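Local coordinates for glycoside hydrolase family 15, cellulose signaling associated protein envoy (Hypocrea jecorina, PDB 4WUJ) that senses blue light through a flavin-binding LOV domain and links light to oxidative-stress responses in the fungus, at residues C[63-68]-C[75-80]; C[94-99]-C[105-110]. One frame throughout, in Å; residues are numbered along the deposited sequence.

Followed from the N terminus, this LOV-type PAS domain illustrates how chain reversals in series can contribute to one cofactor pocket. Contact 1 comes first: from the end of helix 57-63, the chain makes a short excursion through helix 67-70, and the return of segment 75-80 against 63-68 closes that loop. Contact 2 opens only afterwards, where segment 94-99 of helix 92-103 is met by 105-110, which enters strand 107-114, an edge strand of the antiparallel sheet within this chain. The two loops neither nest nor cross. They still touch, because Q79 packs on V94 and M97, and both face the same FMN, so the helical side of the pocket is tied to the sheet around one flavin.

Contact 1. Residues C[63-68]-C[75-80]; sequences TGYSAP and CRFLQN. With FMN (flavin mononucleotide), chain I.
The CG of F77 sits between its own backbone N and carbonyl carbon (chi1 67°), while that of Y65 lies anti to the carbonyl carbon (chi1 -61°), and these settings bring the two rings together as a T-shaped pair. F77 supplies the edge: its CE1 stands over one face of Y65, toward the rim, 3.9 Å from Y65 CE1. The ring planes are inclined at 74°, and the two side chains pass in opposite directions. Next to this pair, L78 divides its branches between protein and cofactor. Its CD2 meets T63 CG2 at 3.8 Å, the side chains crossing at about a right angle, and its CD1 lies 3.3 Å from FMN O4. The hydroxyl of T63 is held by F59 O.

Segment 75-80 holds the C-R-F-L-Q part of the LOV signature. C75 SG is 4.5 Å from FMN C4A, a placement consistent with the light-driven cysteinyl adduct known in this family. R76 reaches the phosphate with one edge of its guanidinium: NE donates almost straight to FMN O2P at 3.1 Å, and NH2 donates to FMN O1P at 2.9 Å. NH1 is engaged by D49 in a salt bridge. A leucine in place of R76 would probably leave both phosphate oxygens without these donors and D49 without its charged mate. Q79 NE2 donates to FMN O2, at 2.9 Å, and also to FMN O4', so one amide nitrogen joins the ring system to the ribityl chain.

Around this contact, F59 of helix 57-63 packs on F77 and L78, and I70 of helix 67-70 touches the side chains of Y65 and F77. Q79 reaches V94 and M97 of helix 92-103, while L78 rests on N113 of strand 107-114.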
ATOM      1  N   THR C  63     -11.756   2.837   8.862  1.00 37.19           N
ATOM      2  CA  THR C  63     -12.812   2.246   9.706  1.00 32.45           C
ATOM      3  C   THR C  63     -12.741   2.685  11.161  1.00 35.64           C
ATOM      4  O   THR C  63     -13.711   2.550  11.894  1.00 37.17           O
ATOM      5  CB  THR C  63     -12.788   0.709   9.680  1.00 32.34           C
ATOM      6  OG1 THR C  63     -11.595   0.217  10.312  1.00 31.12           O
ATOM      7  CG2 THR C  63     -12.897   0.206   8.263  1.00 34.06           C
ATOM      8  N   GLY C  64     -11.591   3.189  11.589  1.00 43.59           N
ATOM      9  CA  GLY C  64     -11.395   3.541  12.989  1.00 36.12           C
ATOM     10  C   GLY C  64     -11.048   2.400  13.936  1.00 42.92           C
ATOM     11  O   GLY C  64     -10.763   2.646  15.116  1.00 40.73           O
ATOM     12  N   TYR C  65     -11.069   1.147  13.471  1.00 42.62           N
ATOM     13  CA  TYR C  65     -10.616   0.054  14.347  1.00 34.32           C
ATOM     14  C   TYR C  65      -9.092  -0.051  14.416  1.00 39.08           C
ATOM     15  O   TYR C  65      -8.354   0.621  13.663  1.00 40.30           O
ATOM     16  CB  TYR C  65     -11.198  -1.295  13.919  1.00 40.39           C
ATOM     17  CG  TYR C  65     -12.702  -1.360  13.961  1.00 35.44           C
ATOM     18  CD1 TYR C  65     -13.449  -0.994  12.849  1.00 39.84           C
ATOM     19  CD2 TYR C  65     -13.374  -1.785  15.101  1.00 39.92           C
ATOM     20  CE1 TYR C  65     -14.823  -1.038  12.865  1.00 40.22           C
ATOM     21  CE2 TYR C  65     -14.750  -1.852  15.125  1.00 37.94           C
ATOM     22  CZ  TYR C  65     -15.468  -1.460  13.998  1.00 42.10           C
ATOM     23  OH  TYR C  65     -16.840  -1.489  13.964  1.00 42.20           O
ATOM     24  N   SER C  66      -8.631  -0.901  15.327  1.00 34.85           N
ATOM     25  CA  SER C  66      -7.220  -1.222  15.455  1.00 36.75           C
ATOM     26  C   SER C  66      -7.037  -2.715  15.172  1.00 38.07           C
ATOM     27  O   SER C  66      -8.007  -3.479  15.128  1.00 38.60           O
ATOM     28  CB  SER C  66      -6.736  -0.927  16.873  1.00 43.93           C
ATOM     29  OG  SER C  66      -7.283  -1.879  17.778  1.00 47.64           O
ATOM     30  N   ALA C  67      -5.792  -3.135  15.005  1.00 38.19           N
ATOM     31  CA  ALA C  67      -5.513  -4.462  14.502  1.00 34.94           C
ATOM     32  C   ALA C  67      -6.119  -5.535  15.369  1.00 36.63           C
ATOM     33  O   ALA C  67      -6.737  -6.452  14.847  1.00 42.85           O
ATOM     34  CB  ALA C  67      -4.041  -4.669  14.382  1.00 33.55           C
ATOM     35  N   PRO C  68      -5.939  -5.434  16.699  1.00 45.22           N
ATOM     36  CA  PRO C  68      -6.345  -6.526  17.594  1.00 44.06           C
ATOM     37  C   PRO C  68      -7.858  -6.612  17.748  1.00 34.21           C
ATOM     38  O   PRO C  68      -8.372  -7.630  18.188  1.00 42.42           O
ATOM     39  CB  PRO C  68      -5.692  -6.152  18.942  1.00 45.77           C
ATOM     40  CG  PRO C  68      -4.736  -4.976  18.620  1.00 43.50           C
ATOM     41  CD  PRO C  68      -5.346  -4.308  17.444  1.00 45.05           C
ATOM     42  N   CYS C  75     -15.031 -10.079   7.813  1.00 25.25           N
ATOM     43  CA  CYS C  75     -15.263  -8.677   7.448  1.00 23.76           C
ATOM     44  C   CYS C  75     -16.693  -8.147   7.647  1.00 39.12           C
ATOM     45  O   CYS C  75     -16.926  -6.916   7.552  1.00 31.18           O
ATOM     46  CB  CYS C  75     -14.869  -8.491   6.006  1.00 24.47           C
ATOM     47  SG  CYS C  75     -13.062  -8.350   5.793  1.00 32.51           S
ATOM     48  N   ARG C  76     -17.652  -9.039   7.926  1.00 27.55           N
ATOM     49  CA  ARG C  76     -19.064  -8.610   7.944  1.00 33.23           C
ATOM     50  C   ARG C  76     -19.348  -7.697   9.158  1.00 30.84           C
ATOM     51  O   ARG C  76     -20.356  -7.003   9.189  1.00 34.42           O
ATOM     52  CB  ARG C  76     -20.044  -9.818   7.943  1.00 22.40           C
ATOM     53  CG  ARG C  76     -20.013 -10.536   9.289  1.00 21.63           C
ATOM     54  CD  ARG C  76     -21.071 -11.662   9.405  1.00 23.07           C
ATOM     55  NE  ARG C  76     -20.829 -12.688   8.401  1.00 23.83           N
ATOM     56  CZ  ARG C  76     -20.033 -13.730   8.575  1.00 22.41           C
ATOM     57  NH1 ARG C  76     -19.353 -13.872   9.702  1.00 24.05           N
ATOM     58  NH2 ARG C  76     -19.882 -14.599   7.598  1.00 23.20           N
ATOM     59  N   PHE C  77     -18.478  -7.695  10.162  1.00 32.35           N
ATOM     60  CA  PHE C  77     -18.720  -6.821  11.289  1.00 34.68           C
ATOM     61  C   PHE C  77     -18.841  -5.366  10.819  1.00 42.80           C
ATOM     62  O   PHE C  77     -19.378  -4.539  11.533  1.00 44.63           O
ATOM     63  CB  PHE C  77     -17.631  -6.966  12.359  1.00 38.59           C
ATOM     64  CG  PHE C  77     -16.277  -6.473  11.918  1.00 44.05           C
ATOM     65  CD1 PHE C  77     -15.995  -5.112  11.887  1.00 39.75           C
ATOM     66  CD2 PHE C  77     -15.293  -7.366  11.548  1.00 34.63           C
ATOM     67  CE1 PHE C  77     -14.768  -4.658  11.492  1.00 39.77           C
ATOM     68  CE2 PHE C  77     -14.044  -6.915  11.147  1.00 41.80           C
ATOM     69  CZ  PHE C  77     -13.783  -5.558  11.121  1.00 41.04           C
ATOM     70  N   LEU C  78     -18.386  -5.074   9.598  1.00 36.61           N
ATOM     71  CA  LEU C  78     -18.442  -3.725   9.054  1.00 36.34           C
ATOM     72  C   LEU C  78     -19.858  -3.329   8.674  1.00 42.52           C
ATOM     73  O   LEU C  78     -20.174  -2.152   8.475  1.00 31.45           O
ATOM     74  CB  LEU C  78     -17.532  -3.616   7.825  1.00 35.30           C
ATOM     75  CG  LEU C  78     -16.010  -3.660   8.065  1.00 31.06           C
ATOM     76  CD1 LEU C  78     -15.296  -3.757   6.738  1.00 30.13           C
ATOM     77  CD2 LEU C  78     -15.567  -2.428   8.817  1.00 32.38           C
ATOM     78  N   GLN C  79     -20.722  -4.318   8.543  1.00 45.06           N
ATOM     79  CA  GLN C  79     -22.117  -4.038   8.225  1.00 44.34           C
ATOM     80  C   GLN C  79     -22.904  -3.701   9.488  1.00 43.33           C
ATOM     81  O   GLN C  79     -24.073  -3.357   9.408  1.00 56.62           O
ATOM     82  CB  GLN C  79     -22.746  -5.227   7.509  1.00 38.48           C
ATOM     83  CG  GLN C  79     -22.262  -5.434   6.116  1.00 30.31           C
ATOM     84  CD  GLN C  79     -22.276  -6.915   5.722  1.00 36.36           C
ATOM     85  OE1 GLN C  79     -23.113  -7.683   6.198  1.00 37.69           O
ATOM     86  NE2 GLN C  79     -21.351  -7.314   4.842  1.00 27.18           N
ATOM     87  N   ASN C  80     -22.253  -3.787  10.643  1.00 50.32           N
ATOM     88  CA  ASN C  80     -22.933  -3.642  11.929  1.00 53.18           C
ATOM     89  C   ASN C  80     -22.543  -2.414  12.740  1.00 63.17           C
ATOM     90  O   ASN C  80     -21.371  -2.206  13.068  1.00 58.04           O
ATOM     91  CB  ASN C  80     -22.672  -4.865  12.810  1.00 57.52           C
ATOM     92  CG  ASN C  80     -23.289  -6.117  12.260  1.00 68.32           C
ATOM     93  OD1 ASN C  80     -24.308  -6.068  11.560  1.00 75.50           O
ATOM     94  ND2 ASN C  80     -22.676  -7.255  12.559  1.00 67.48           N
TER
HETATM   95  N1  FMN I5201     -18.248  -6.696   3.638  1.00 29.08           N
HETATM   96  C2  FMN I5201     -18.495  -5.370   3.926  1.00 32.35           C
HETATM   97  O2  FMN I5201     -19.620  -5.007   4.266  1.00 31.55           O
HETATM   98  N3  FMN I5201     -17.464  -4.437   3.851  1.00 28.33           N
HETATM   99  C4  FMN I5201     -16.194  -4.801   3.476  1.00 31.35           C
HETATM  100  O4  FMN I5201     -15.313  -3.947   3.440  1.00 24.07           O
HETATM  101  C4A FMN I5201     -15.928  -6.145   3.179  1.00 37.12           C
HETATM  102  N5  FMN I5201     -14.651  -6.552   2.816  1.00 27.20           N
HETATM  103  C5A FMN I5201     -14.406  -7.861   2.512  1.00 26.15           C
HETATM  104  C6  FMN I5201     -13.124  -8.214   2.136  1.00 23.73           C
HETATM  105  C7  FMN I5201     -12.822  -9.535   1.850  1.00 28.87           C
HETATM  106  C7M FMN I5201     -11.422  -9.865   1.437  1.00 22.78           C
HETATM  107  C8  FMN I5201     -13.838 -10.515   1.934  1.00 27.27           C
HETATM  108  C8M FMN I5201     -13.520 -11.956   1.620  1.00 20.67           C
HETATM  109  C9  FMN I5201     -15.139 -10.141   2.298  1.00 25.62           C
HETATM  110  C9A FMN I5201     -15.430  -8.814   2.593  1.00 27.19           C
HETATM  111  N10 FMN I5201     -16.715  -8.413   2.974  1.00 31.76           N
HETATM  112  C10 FMN I5201     -16.963  -7.085   3.265  1.00 30.28           C
HETATM  113  C1' FMN I5201     -17.911  -9.339   3.037  1.00 24.59           C
HETATM  114  C2' FMN I5201     -18.132 -10.172   4.278  1.00 27.07           C
HETATM  115  O2' FMN I5201     -16.881 -10.498   4.838  1.00 23.79           O
HETATM  116  C3' FMN I5201     -18.997 -11.404   3.885  1.00 26.52           C
HETATM  117  O3' FMN I5201     -18.367 -12.154   2.852  1.00 24.30           O
HETATM  118  C4' FMN I5201     -20.398 -10.958   3.402  1.00 29.40           C
HETATM  119  O4' FMN I5201     -21.072 -10.365   4.491  1.00 25.65           O
HETATM  120  C5' FMN I5201     -21.228 -12.097   2.783  1.00 27.39           C
HETATM  121  O5' FMN I5201     -21.225 -13.227   3.636  1.00 24.84           O
HETATM  122  P   FMN I5201     -22.310 -13.388   4.794  1.00 30.39           P
HETATM  123  O1P FMN I5201     -21.907 -14.646   5.546  1.00 33.69           O
HETATM  124  O2P FMN I5201     -22.382 -12.263   5.768  1.00 27.14           O
HETATM  125  O3P FMN I5201     -23.657 -13.570   4.174  1.00 32.34           O

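Contact 2. Residues C[94-99]-C[105-110]; sequences VQEMRR and QEVQVR. With FMN (flavin mononucleotide), chain I; SO4 (sulfate ion), chain J.
M97 and V109 make the apolar contact, with M97 CG 4.0 Å from V109 CG2 and the two side chains crossing at about a right angle. Beyond that point M97 bends at its last torsion (chi3 -60°), which carries CE to within 3.5 Å of FMN N1; the same side chain thus covers strand and flavin. E96 runs alongside V109 in the reverse sense, its OE1 3.3 Å from V109 CG1, while OE2 approaches V107 CG2.

Water mediates the polar part: a single molecule is hydrogen-bonded to E96 OE2 at 3.1 Å and to Q108 O, linking the helix side chain to the strand backbone.

The layout is that of a PAS fold, in which helix 92-103 lies against the sheet and the chain then turns back into strand 107-114. The axes of the short segments approach to 8.6 Å and run nearly antiparallel, at 165°. V107 and V109 turn toward the helix, and I127 of the adjoining strand 120-129 packs on both M97 and V107.

Charged contacts occupy another side of the helix. R98 NH1 donates to the flavin phosphate, 2.8 Å from FMN O3P, while its NH2 binds O1 of a sulfate ion, probably from the crystallisation liquor, at 3.0 Å. R99 NE makes a weak bond to the same sulfate, and R102 adds a further donor.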
ATOM      1  N   VAL C  94     -24.596  -7.734   0.086  1.00 29.48           N
ATOM      2  CA  VAL C  94     -24.195  -8.876   0.894  1.00 40.00           C
ATOM      3  C   VAL C  94     -24.230 -10.216   0.141  1.00 38.08           C
ATOM      4  O   VAL C  94     -23.204 -10.929   0.146  1.00 28.91           O
ATOM      5  CB  VAL C  94     -25.023  -8.950   2.202  1.00 41.44           C
ATOM      6  CG1 VAL C  94     -24.689 -10.202   2.997  1.00 30.88           C
ATOM      7  CG2 VAL C  94     -24.756  -7.723   3.033  1.00 32.42           C
ATOM      8  N   GLN C  95     -25.354 -10.555  -0.512  1.00 32.65           N
ATOM      9  CA  GLN C  95     -25.448 -11.825  -1.266  1.00 33.56           C
ATOM     10  C   GLN C  95     -24.499 -11.868  -2.448  1.00 34.51           C
ATOM     11  O   GLN C  95     -23.900 -12.916  -2.759  1.00 28.69           O
ATOM     12  CB  GLN C  95     -26.823 -12.085  -1.927  1.00 39.43           C
ATOM     13  CG  GLN C  95     -28.068 -11.714  -1.208  1.00 51.47           C
ATOM     14  CD  GLN C  95     -29.313 -12.063  -2.065  1.00 63.74           C
ATOM     15  OE1 GLN C  95     -29.456 -13.201  -2.552  1.00 58.37           O
ATOM     16  NE2 GLN C  95     -30.187 -11.069  -2.278  1.00 56.51           N
ATOM     17  N   GLU C  96     -24.456 -10.756  -3.180  1.00 29.49           N
ATOM     18  CA  GLU C  96     -23.546 -10.651  -4.323  1.00 33.33           C
ATOM     19  C   GLU C  96     -22.112 -10.938  -3.823  1.00 28.00           C
ATOM     20  O   GLU C  96     -21.406 -11.755  -4.406  1.00 30.11           O
ATOM     21  CB  GLU C  96     -23.655  -9.269  -4.977  1.00 42.13           C
ATOM     22  CG  GLU C  96     -23.492  -9.285  -6.503  1.00 52.25           C
ATOM     23  CD  GLU C  96     -23.301  -7.881  -7.126  1.00 48.86           C
ATOM     24  OE1 GLU C  96     -23.803  -6.866  -6.573  1.00 32.32           O
ATOM     25  OE2 GLU C  96     -22.618  -7.805  -8.171  1.00 54.36           O
ATOM     26  N   MET C  97     -21.701 -10.308  -2.722  1.00 23.04           N
ATOM     27  CA  MET C  97     -20.357 -10.572  -2.201  1.00 29.64           C
ATOM     28  C   MET C  97     -20.240 -12.068  -1.831  1.00 28.94           C
ATOM     29  O   MET C  97     -19.304 -12.749  -2.240  1.00 22.41           O
ATOM     30  CB  MET C  97     -20.070  -9.692  -0.993  1.00 32.92           C
ATOM     31  CG  MET C  97     -19.680  -8.255  -1.365  1.00 25.85           C
ATOM     32  SD  MET C  97     -19.182  -7.216   0.023  1.00 26.69           S
ATOM     33  CE  MET C  97     -20.615  -7.221   1.068  1.00 23.03           C
ATOM     34  N   ARG C  98     -21.266 -12.580  -1.142  1.00 29.00           N
ATOM     35  CA  ARG C  98     -21.274 -13.950  -0.663  1.00 31.49           C
ATOM     36  C   ARG C  98     -21.093 -14.938  -1.792  1.00 32.84           C
ATOM     37  O   ARG C  98     -20.297 -15.899  -1.691  1.00 24.24           O
ATOM     38  CB  ARG C  98     -22.570 -14.240   0.086  1.00 32.17           C
ATOM     39  CG  ARG C  98     -22.592 -15.616   0.680  1.00 29.40           C
ATOM     40  CD  ARG C  98     -23.708 -15.828   1.679  1.00 31.15           C
ATOM     41  NE  ARG C  98     -25.001 -15.673   1.040  1.00 37.73           N
ATOM     42  CZ  ARG C  98     -25.877 -14.717   1.322  1.00 38.71           C
ATOM     43  NH1 ARG C  98     -25.641 -13.829   2.280  1.00 34.25           N
ATOM     44  NH2 ARG C  98     -27.016 -14.671   0.655  1.00 44.28           N
ATOM     45  N   ARG C  99     -21.802 -14.662  -2.884  1.00 30.25           N
ATOM     46  CA  ARG C  99     -21.895 -15.586  -4.000  1.00 32.95           C
ATOM     47  C   ARG C  99     -20.640 -15.460  -4.820  1.00 26.99           C
ATOM     48  O   ARG C  99     -20.078 -16.442  -5.310  1.00 34.72           O
ATOM     49  CB  ARG C  99     -23.135 -15.281  -4.848  1.00 44.71           C
ATOM     50  CG  ARG C  99     -24.362 -16.169  -4.518  1.00 53.96           C
ATOM     51  CD  ARG C  99     -25.643 -15.347  -4.258  1.00 60.42           C
ATOM     52  NE  ARG C  99     -26.837 -16.178  -4.147  1.00 62.75           N
ATOM     53  CZ  ARG C  99     -28.090 -15.730  -4.266  1.00 60.75           C
ATOM     54  NH1 ARG C  99     -28.342 -14.442  -4.517  1.00 62.25           N
ATOM     55  NH2 ARG C  99     -29.104 -16.588  -4.143  1.00 53.85           N
ATOM     56  N   GLN C 105     -15.044 -15.379  -7.780  1.00 45.84           N
ATOM     57  CA  GLN C 105     -15.249 -14.369  -8.798  1.00 44.12           C
ATOM     58  C   GLN C 105     -14.972 -12.995  -8.236  1.00 42.86           C
ATOM     59  O   GLN C 105     -15.393 -12.671  -7.119  1.00 39.35           O
ATOM     60  CB  GLN C 105     -16.704 -14.364  -9.293  1.00 46.91           C
ATOM     61  CG  GLN C 105     -17.099 -15.471 -10.251  1.00 55.12           C
ATOM     62  CD  GLN C 105     -18.603 -15.592 -10.363  1.00 65.01           C
ATOM     63  OE1 GLN C 105     -19.346 -14.779  -9.791  1.00 64.10           O
ATOM     64  NE2 GLN C 105     -19.068 -16.607 -11.088  1.00 67.50           N
ATOM     65  N   GLU C 106     -14.317 -12.179  -9.054  1.00 35.49           N
ATOM     66  CA  GLU C 106     -14.188 -10.753  -8.805  1.00 45.09           C
ATOM     67  C   GLU C 106     -15.566 -10.220  -8.595  1.00 37.75           C
ATOM     68  O   GLU C 106     -16.500 -10.686  -9.240  1.00 37.57           O
ATOM     69  CB  GLU C 106     -13.610 -10.041 -10.030  1.00 42.70           C
ATOM     70  CG  GLU C 106     -12.148 -10.279 -10.231  1.00 57.05           C
ATOM     71  CD  GLU C 106     -11.663  -9.822 -11.596  1.00 51.25           C
ATOM     72  OE1 GLU C 106     -12.037  -8.697 -12.040  1.00 47.39           O
ATOM     73  OE2 GLU C 106     -10.888 -10.603 -12.201  1.00 47.87           O
ATOM     74  N   VAL C 107     -15.689  -9.203  -7.756  1.00 25.68           N
ATOM     75  CA  VAL C 107     -16.954  -8.568  -7.557  1.00 23.90           C
ATOM     76  C   VAL C 107     -16.748  -7.194  -7.028  1.00 31.05           C
ATOM     77  O   VAL C 107     -15.818  -6.922  -6.262  1.00 29.64           O
ATOM     78  CB  VAL C 107     -17.820  -9.353  -6.549  1.00 37.28           C
ATOM     79  CG1 VAL C 107     -17.062  -9.549  -5.230  1.00 37.14           C
ATOM     80  CG2 VAL C 107     -19.137  -8.657  -6.304  1.00 34.76           C
ATOM     81  N   GLN C 108     -17.625  -6.300  -7.427  1.00 28.99           N
ATOM     82  CA  GLN C 108     -17.553  -4.958  -6.909  1.00 37.74           C
ATOM     83  C   GLN C 108     -18.953  -4.480  -6.673  1.00 35.44           C
ATOM     84  O   GLN C 108     -19.790  -4.479  -7.592  1.00 39.98           O
ATOM     85  CB  GLN C 108     -16.780  -4.035  -7.863  1.00 32.02           C
ATOM     86  CG  GLN C 108     -16.761  -2.592  -7.436  1.00 36.14           C
ATOM     87  CD  GLN C 108     -15.950  -1.715  -8.395  1.00 39.97           C
ATOM     88  OE1 GLN C 108     -16.290  -1.567  -9.571  1.00 35.47           O
ATOM     89  NE2 GLN C 108     -14.853  -1.165  -7.900  1.00 37.94           N
ATOM     90  N   VAL C 109     -19.198  -4.083  -5.435  1.00 28.49           N
ATOM     91  CA  VAL C 109     -20.479  -3.582  -5.025  1.00 28.78           C
ATOM     92  C   VAL C 109     -20.275  -2.372  -4.156  1.00 32.35           C
ATOM     93  O   VAL C 109     -19.173  -2.045  -3.739  1.00 30.85           O
ATOM     94  CB  VAL C 109     -21.270  -4.629  -4.164  1.00 36.93           C
ATOM     95  CG1 VAL C 109     -21.169  -6.017  -4.775  1.00 33.28           C
ATOM     96  CG2 VAL C 109     -20.769  -4.627  -2.724  1.00 42.10           C
ATOM     97  N   ARG C 110     -21.373  -1.710  -3.861  1.00 33.39           N
ATOM     98  CA  ARG C 110     -21.360  -0.606  -2.942  1.00 33.20           C
ATOM     99  C   ARG C 110     -22.339  -1.015  -1.890  1.00 34.83           C
ATOM    100  O   ARG C 110     -23.326  -1.707  -2.181  1.00 34.59           O
ATOM    101  CB  ARG C 110     -21.760   0.706  -3.667  1.00 42.52           C
ATOM    102  CG  ARG C 110     -23.222   1.146  -3.540  1.00 44.94           C
ATOM    103  CD  ARG C 110     -23.628   2.334  -4.515  1.00 33.93           C
ATOM    104  NE  ARG C 110     -25.068   2.553  -4.382  1.00 27.47           N
ATOM    105  CZ  ARG C 110     -26.002   1.917  -5.103  1.00 32.41           C
ATOM    106  NH1 ARG C 110     -25.662   1.102  -6.089  1.00 32.48           N
ATOM    107  NH2 ARG C 110     -27.290   2.138  -4.882  1.00 44.40           N
TER
HETATM  108  N1  FMN I5201     -18.248  -6.696   3.638  1.00 29.08           N
HETATM  109  C2  FMN I5201     -18.495  -5.370   3.926  1.00 32.35           C
HETATM  110  O2  FMN I5201     -19.620  -5.007   4.266  1.00 31.55           O
HETATM  111  N3  FMN I5201     -17.464  -4.437   3.851  1.00 28.33           N
HETATM  112  C4  FMN I5201     -16.194  -4.801   3.476  1.00 31.35           C
HETATM  113  O4  FMN I5201     -15.313  -3.947   3.440  1.00 24.07           O
HETATM  114  C4A FMN I5201     -15.928  -6.145   3.179  1.00 37.12           C
HETATM  115  N5  FMN I5201     -14.651  -6.552   2.816  1.00 27.20           N
HETATM  116  C5A FMN I5201     -14.406  -7.861   2.512  1.00 26.15           C
HETATM  117  C6  FMN I5201     -13.124  -8.214   2.136  1.00 23.73           C
HETATM  118  C7  FMN I5201     -12.822  -9.535   1.850  1.00 28.87           C
HETATM  119  C7M FMN I5201     -11.422  -9.865   1.437  1.00 22.78           C
HETATM  120  C8  FMN I5201     -13.838 -10.515   1.934  1.00 27.27           C
HETATM  121  C8M FMN I5201     -13.520 -11.956   1.620  1.00 20.67           C
HETATM  122  C9  FMN I5201     -15.139 -10.141   2.298  1.00 25.62           C
HETATM  123  C9A FMN I5201     -15.430  -8.814   2.593  1.00 27.19           C
HETATM  124  N10 FMN I5201     -16.715  -8.413   2.974  1.00 31.76           N
HETATM  125  C10 FMN I5201     -16.963  -7.085   3.265  1.00 30.28           C
HETATM  126  C1' FMN I5201     -17.911  -9.339   3.037  1.00 24.59           C
HETATM  127  C2' FMN I5201     -18.132 -10.172   4.278  1.00 27.07           C
HETATM  128  O2' FMN I5201     -16.881 -10.498   4.838  1.00 23.79           O
HETATM  129  C3' FMN I5201     -18.997 -11.404   3.885  1.00 26.52           C
HETATM  130  O3' FMN I5201     -18.367 -12.154   2.852  1.00 24.30           O
HETATM  131  C4' FMN I5201     -20.398 -10.958   3.402  1.00 29.40           C
HETATM  132  O4' FMN I5201     -21.072 -10.365   4.491  1.00 25.65           O
HETATM  133  C5' FMN I5201     -21.228 -12.097   2.783  1.00 27.39           C
HETATM  134  O5' FMN I5201     -21.225 -13.227   3.636  1.00 24.84           O
HETATM  135  P   FMN I5201     -22.310 -13.388   4.794  1.00 30.39           P
HETATM  136  O1P FMN I5201     -21.907 -14.646   5.546  1.00 33.69           O
HETATM  137  O2P FMN I5201     -22.382 -12.263   5.768  1.00 27.14           O
HETATM  138  O3P FMN I5201     -23.657 -13.570   4.174  1.00 32.34           O
HETATM  139  S   SO4 J5202     -27.429 -17.942  -0.805  1.00 53.27           S
HETATM  140  O1  SO4 J5202     -28.444 -16.893  -0.856  1.00 52.35           O
HETATM  141  O2  SO4 J5202     -26.857 -18.007   0.539  1.00 46.26           O
HETATM  142  O3  SO4 J5202     -26.446 -17.803  -1.874  1.00 46.58           O
HETATM  143  O4  SO4 J5202     -28.055 -19.227  -1.012  1.00 47.54           O
HETATM  144  O   HOH W   1     -22.727  -4.786  -8.840  1.00 57.24           O